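Local coordinates for BILBO1_N domain-containing protein (Trypanosoma brucei equiperdum, PDB 7A1I) that is of unknown function but holds a ubiquitin-like BILBO1 N-terminal domain, named after the trypanosome flagellar-pocket collar protein BILBO1, at residues I6-A11 with S84-F89; V19-L24 with E102-E107. One frame throughout, in Å; residues are numbered along the deposited sequence.

Both contacts lie in one mixed sheet and pair strands in parallel. Contact 1 joins 6-11 to 84-89 near the centre of the chain and is buried. Contact 2 sets 102-107 along 19-24, so that 104-105 forms an outermost strand, and it is only partly buried. The two share a border, since strands 6-14 and 17-25 are antiparallel neighbours. Contact 1 is made of backbone bonds and branched apolar side chains, with one glutamine amide laid over the strands. Contact 2 adds a salt bridge, two waters and a proline. Gln-85 and Asn-20 tie the two contacts together through their side-chain amides.

Contact 1: residues I6-A11 with S84-F89; sequences ISICVA and SQVYLF
This is the parallel pairing of strands 6-14 and 84-89 in the middle of the ubiquitin-like sheet. Cys-9 N donates to Ser-84 O at 2.9 Å, and Val-86 N returns to Cys-9 O at 2.7 Å. Ala-11 N then reaches Val-86 O, and Leu-88 N reaches Ala-11 O at 2.9 Å. Val-86 O is gripped twice: Gln-85 NE2 also donates to it, at 3.1 Å, from the opposite face of the carbonyl plane to Ala-11 N. A bend at chi2 (72°) folds the Gln-85 amide back toward strand 6-14. There OE1 lies 3.4 Å from Cys-9 CB, and NE2 lies 3.6 Å from Ala-11 CB. NE2 also donates to Asn-20 OD1, so both partners hold the amide. On the other face, Val-10 and Val-86 stand side by side and point the same way. Val-10 CG1, anti to its own nitrogen (chi1 -177°), presses on Leu-88 CD1 at 3.5 Å, a tight fit. Ile-8 CG2 meets Val-86 CG2 at 4.1 Å. Helix 32-50 covers this face, with Leu-35 and Ser-39 on Val-10 and Leu-36 on Leu-88. Strand 17-25 flanks 6-14, and strand 60-65 flanks 84-89.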
# COMPACT_ATOMS: atom_id res chain seq x y z
N ILE A 6 -10.63 -11.69 -1.98
CA ILE A 6 -9.19 -11.57 -1.79
C ILE A 6 -8.91 -10.24 -1.10
O ILE A 6 -9.37 -9.19 -1.55
CB ILE A 6 -8.44 -11.67 -3.14
CG1 ILE A 6 -8.54 -13.09 -3.69
CG2 ILE A 6 -6.99 -11.27 -2.98
CD1 ILE A 6 -7.89 -13.27 -5.05
N SER A 7 -8.17 -10.29 0.01
CA SER A 7 -7.85 -9.09 0.78
C SER A 7 -6.39 -8.69 0.55
O SER A 7 -5.47 -9.44 0.89
CB SER A 7 -8.11 -9.34 2.27
OG SER A 7 -7.37 -8.44 3.08
N ILE A 8 -6.18 -7.49 0.00
CA ILE A 8 -4.83 -6.95 -0.18
C ILE A 8 -4.70 -5.72 0.71
O ILE A 8 -5.55 -4.82 0.67
CB ILE A 8 -4.55 -6.57 -1.65
CG1 ILE A 8 -4.90 -7.71 -2.63
CG2 ILE A 8 -3.09 -6.12 -1.80
CD1 ILE A 8 -3.90 -8.84 -2.67
N CYS A 9 -3.64 -5.67 1.52
CA CYS A 9 -3.31 -4.47 2.27
C CYS A 9 -2.20 -3.70 1.56
O CYS A 9 -1.31 -4.30 0.94
CB CYS A 9 -2.86 -4.79 3.70
SG CYS A 9 -4.12 -5.51 4.73
N VAL A 10 -2.29 -2.38 1.65
CA VAL A 10 -1.39 -1.46 0.97
C VAL A 10 -0.98 -0.40 1.99
O VAL A 10 -1.85 0.22 2.60
CB VAL A 10 -2.05 -0.79 -0.24
CG1 VAL A 10 -1.06 0.10 -0.95
CG2 VAL A 10 -2.59 -1.89 -1.20
N ALA A 11 0.32 -0.24 2.20
CA ALA A 11 0.78 0.73 3.21
C ALA A 11 1.73 1.72 2.55
O ALA A 11 2.22 1.50 1.43
CB ALA A 11 1.47 0.03 4.40
N SER A 84 -1.96 -10.44 1.03
CA SER A 84 -0.69 -9.82 0.70
C SER A 84 -0.58 -8.44 1.33
O SER A 84 -1.58 -7.73 1.53
CB SER A 84 -0.51 -9.72 -0.81
OG SER A 84 -0.18 -10.99 -1.37
N GLN A 85 0.65 -8.06 1.68
CA GLN A 85 0.95 -6.72 2.18
C GLN A 85 1.82 -6.03 1.13
O GLN A 85 2.92 -6.49 0.81
CB GLN A 85 1.67 -6.75 3.53
CG GLN A 85 2.03 -5.36 4.04
CD GLN A 85 0.79 -4.57 4.52
OE1 GLN A 85 0.08 -5.00 5.43
NE2 GLN A 85 0.54 -3.43 3.90
N VAL A 86 1.31 -4.94 0.60
CA VAL A 86 2.02 -4.09 -0.35
C VAL A 86 2.53 -2.85 0.36
O VAL A 86 1.90 -2.35 1.31
CB VAL A 86 1.09 -3.73 -1.52
CG1 VAL A 86 1.72 -2.66 -2.41
CG2 VAL A 86 0.82 -4.99 -2.35
N TYR A 87 3.69 -2.35 -0.09
CA TYR A 87 4.22 -1.08 0.38
C TYR A 87 4.53 -0.21 -0.83
O TYR A 87 5.21 -0.66 -1.76
CB TYR A 87 5.49 -1.25 1.24
CG TYR A 87 5.88 0.02 1.96
CD1 TYR A 87 6.89 0.85 1.46
CD2 TYR A 87 5.26 0.38 3.15
CE1 TYR A 87 7.25 2.02 2.14
CE2 TYR A 87 5.61 1.55 3.82
CZ TYR A 87 6.59 2.36 3.32
OH TYR A 87 6.94 3.51 4.00
N LEU A 88 4.07 1.04 -0.78
CA LEU A 88 4.26 2.01 -1.86
C LEU A 88 5.28 3.06 -1.44
O LEU A 88 5.12 3.71 -0.40
CB LEU A 88 2.93 2.68 -2.23
CG LEU A 88 1.83 1.69 -2.63
CD1 LEU A 88 0.53 2.42 -2.98
CD2 LEU A 88 2.29 0.78 -3.78
N PHE A 89 6.35 3.18 -2.22
CA PHE A 89 7.30 4.26 -2.07
C PHE A 89 6.80 5.49 -2.81
O PHE A 89 6.09 5.39 -3.82
CB PHE A 89 8.68 3.84 -2.58
CG PHE A 89 9.31 2.76 -1.78
CD1 PHE A 89 9.79 3.02 -0.49
CD2 PHE A 89 9.42 1.46 -2.29
CE1 PHE A 89 10.36 2.02 0.27
CE2 PHE A 89 10.01 0.46 -1.53
CZ PHE A 89 10.48 0.74 -0.24

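Contact 2: residues V19-L24 with E102-E107; sequences VNLRFL and EPYEGE. With EDO (1,2-ethanediol), chain G.
Arg-22 and Glu-105 run side by side and point the same way, across a short parallel strand pairing at the margin of the ubiquitin-like sheet. Their guanidinium and carboxylate planes are turned 48° apart. In the salt bridge, NH2 of Arg-22 is 2.8 Å from OE2 of Glu-105, but this hydrogen bond is bent (126°) and weak. Arg-22 NE and NH2 also reach Glu-105 OE1 weakly, at 3.4 Å each, with OE1 at the guanidinium edge, in its plane. Bends at chi2 and chi3 curl the arginine chain, and Leu-24 CD1 lies above one face of its guanidinium, offset toward the rim. The Pro-103 ring lies beside Asn-20, with Pro-103 CB 3.8 Å from Asn-20 ND2. That ND2 donates to Pro-101 O, while OD1 accepts from Gln-85. Tyr-104 points to the other face of the sheet, the one covered by helix 32-50. Val-19 CG1 and Leu-21 CD2 come at its ring edge. Gly-106 packs its CA 3.8 Å from Phe-23 CE2, a place with no room for a side chain. The backbones pair through Tyr-104 N to Asn-20 O, Arg-22 N to Tyr-104 O, and Gly-106 N to Arg-22 O. One water donates to both Arg-22 O and Glu-105 OE1, at 3.0 Å each, and accepts from Glu-107 N.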
# COMPACT_ATOMS: atom_id res chain seq x y z
N VAL A 19 0.85 4.26 7.27
CA VAL A 19 -0.60 4.13 7.15
C VAL A 19 -0.89 2.92 6.28
O VAL A 19 -0.31 2.77 5.20
CB VAL A 19 -1.25 5.38 6.52
CG1 VAL A 19 -2.76 5.18 6.38
CG2 VAL A 19 -0.96 6.60 7.35
N ASN A 20 -1.80 2.06 6.74
CA ASN A 20 -2.12 0.79 6.10
C ASN A 20 -3.62 0.75 5.80
O ASN A 20 -4.43 1.07 6.67
CB ASN A 20 -1.71 -0.37 7.02
CG ASN A 20 -1.58 -1.69 6.29
OD1 ASN A 20 -1.51 -1.72 5.07
ND2 ASN A 20 -1.54 -2.78 7.04
N LEU A 21 -3.97 0.38 4.56
CA LEU A 21 -5.34 0.26 4.07
C LEU A 21 -5.61 -1.15 3.55
O LEU A 21 -4.76 -1.76 2.89
CB LEU A 21 -5.62 1.24 2.92
CG LEU A 21 -5.34 2.71 3.17
CD1 LEU A 21 -5.62 3.53 1.92
CD2 LEU A 21 -6.16 3.21 4.35
N ARG A 22 -6.82 -1.66 3.79
CA ARG A 22 -7.22 -2.97 3.29
C ARG A 22 -8.24 -2.79 2.17
O ARG A 22 -9.21 -2.03 2.33
CB ARG A 22 -7.81 -3.83 4.41
CG ARG A 22 -7.81 -5.32 4.10
CD ARG A 22 -9.06 -5.77 3.38
NE ARG A 22 -10.25 -5.54 4.18
CZ ARG A 22 -10.74 -6.44 5.03
NH1 ARG A 22 -10.14 -7.61 5.18
NH2 ARG A 22 -11.84 -6.17 5.72
N PHE A 23 -8.04 -3.51 1.07
CA PHE A 23 -8.98 -3.56 -0.05
C PHE A 23 -9.45 -4.99 -0.26
O PHE A 23 -8.66 -5.93 -0.20
CB PHE A 23 -8.32 -3.04 -1.34
CG PHE A 23 -7.95 -1.59 -1.28
CD1 PHE A 23 -6.64 -1.20 -1.06
CD2 PHE A 23 -8.92 -0.61 -1.45
CE1 PHE A 23 -6.30 0.15 -0.99
CE2 PHE A 23 -8.60 0.74 -1.37
CZ PHE A 23 -7.29 1.12 -1.14
N LEU A 24 -10.76 -5.14 -0.47
CA LEU A 24 -11.40 -6.43 -0.69
C LEU A 24 -11.82 -6.54 -2.15
O LEU A 24 -12.54 -5.67 -2.65
CB LEU A 24 -12.61 -6.61 0.22
CG LEU A 24 -12.30 -6.85 1.70
CD1 LEU A 24 -13.32 -6.14 2.57
CD2 LEU A 24 -12.28 -8.34 1.99
N GLU A 102 -2.08 -2.21 11.83
CA GLU A 102 -3.32 -2.81 11.36
C GLU A 102 -3.95 -1.87 10.34
O GLU A 102 -3.83 -0.64 10.45
CB GLU A 102 -4.30 -3.00 12.52
CG GLU A 102 -3.75 -3.71 13.74
CD GLU A 102 -3.54 -5.19 13.55
OE1 GLU A 102 -2.75 -5.77 14.32
OE2 GLU A 102 -4.18 -5.77 12.65
N PRO A 103 -4.63 -2.40 9.34
CA PRO A 103 -5.19 -1.54 8.29
C PRO A 103 -6.54 -0.94 8.68
O PRO A 103 -7.35 -1.56 9.37
CB PRO A 103 -5.36 -2.50 7.11
CG PRO A 103 -5.63 -3.84 7.78
CD PRO A 103 -4.77 -3.83 9.01
N TYR A 104 -6.77 0.27 8.19
CA TYR A 104 -8.13 0.76 8.05
C TYR A 104 -8.77 0.12 6.82
O TYR A 104 -8.08 -0.41 5.95
CB TYR A 104 -8.16 2.27 7.85
CG TYR A 104 -7.50 3.11 8.92
CD1 TYR A 104 -7.94 3.08 10.24
CD2 TYR A 104 -6.43 3.93 8.60
CE1 TYR A 104 -7.34 3.86 11.21
CE2 TYR A 104 -5.82 4.71 9.56
CZ TYR A 104 -6.28 4.67 10.87
OH TYR A 104 -5.67 5.43 11.83
N GLU A 105 -10.09 0.23 6.72
CA GLU A 105 -10.78 -0.11 5.48
C GLU A 105 -10.49 0.95 4.42
O GLU A 105 -10.69 2.15 4.65
CB GLU A 105 -12.28 -0.22 5.73
CG GLU A 105 -12.65 -1.34 6.68
CD GLU A 105 -12.36 -2.72 6.12
OE1 GLU A 105 -12.24 -2.87 4.88
OE2 GLU A 105 -12.23 -3.66 6.94
N GLY A 106 -10.04 0.52 3.24
CA GLY A 106 -9.69 1.48 2.20
C GLY A 106 -10.86 1.98 1.38
O GLY A 106 -10.78 3.09 0.83
N GLU A 107 -11.94 1.21 1.31
CA GLU A 107 -13.05 1.57 0.42
C GLU A 107 -13.70 2.92 0.73
O GLU A 107 -14.06 3.62 -0.24
CB GLU A 107 -14.11 0.46 0.45
CG GLU A 107 -14.95 0.36 -0.83
CD GLU A 107 -16.04 1.42 -0.93
OE1 GLU A 107 -16.41 1.81 -2.07
OE2 GLU A 107 -16.54 1.85 0.14
C1 EDO G . -6.84 0.01 12.36
O1 EDO G . -8.25 0.15 12.56
C2 EDO G . -6.11 0.99 13.27
O2 EDO G . -4.71 0.99 12.95
O HOH W 1 -3.45 1.93 9.35
O HOH W 2 -12.24 -1.88 2.07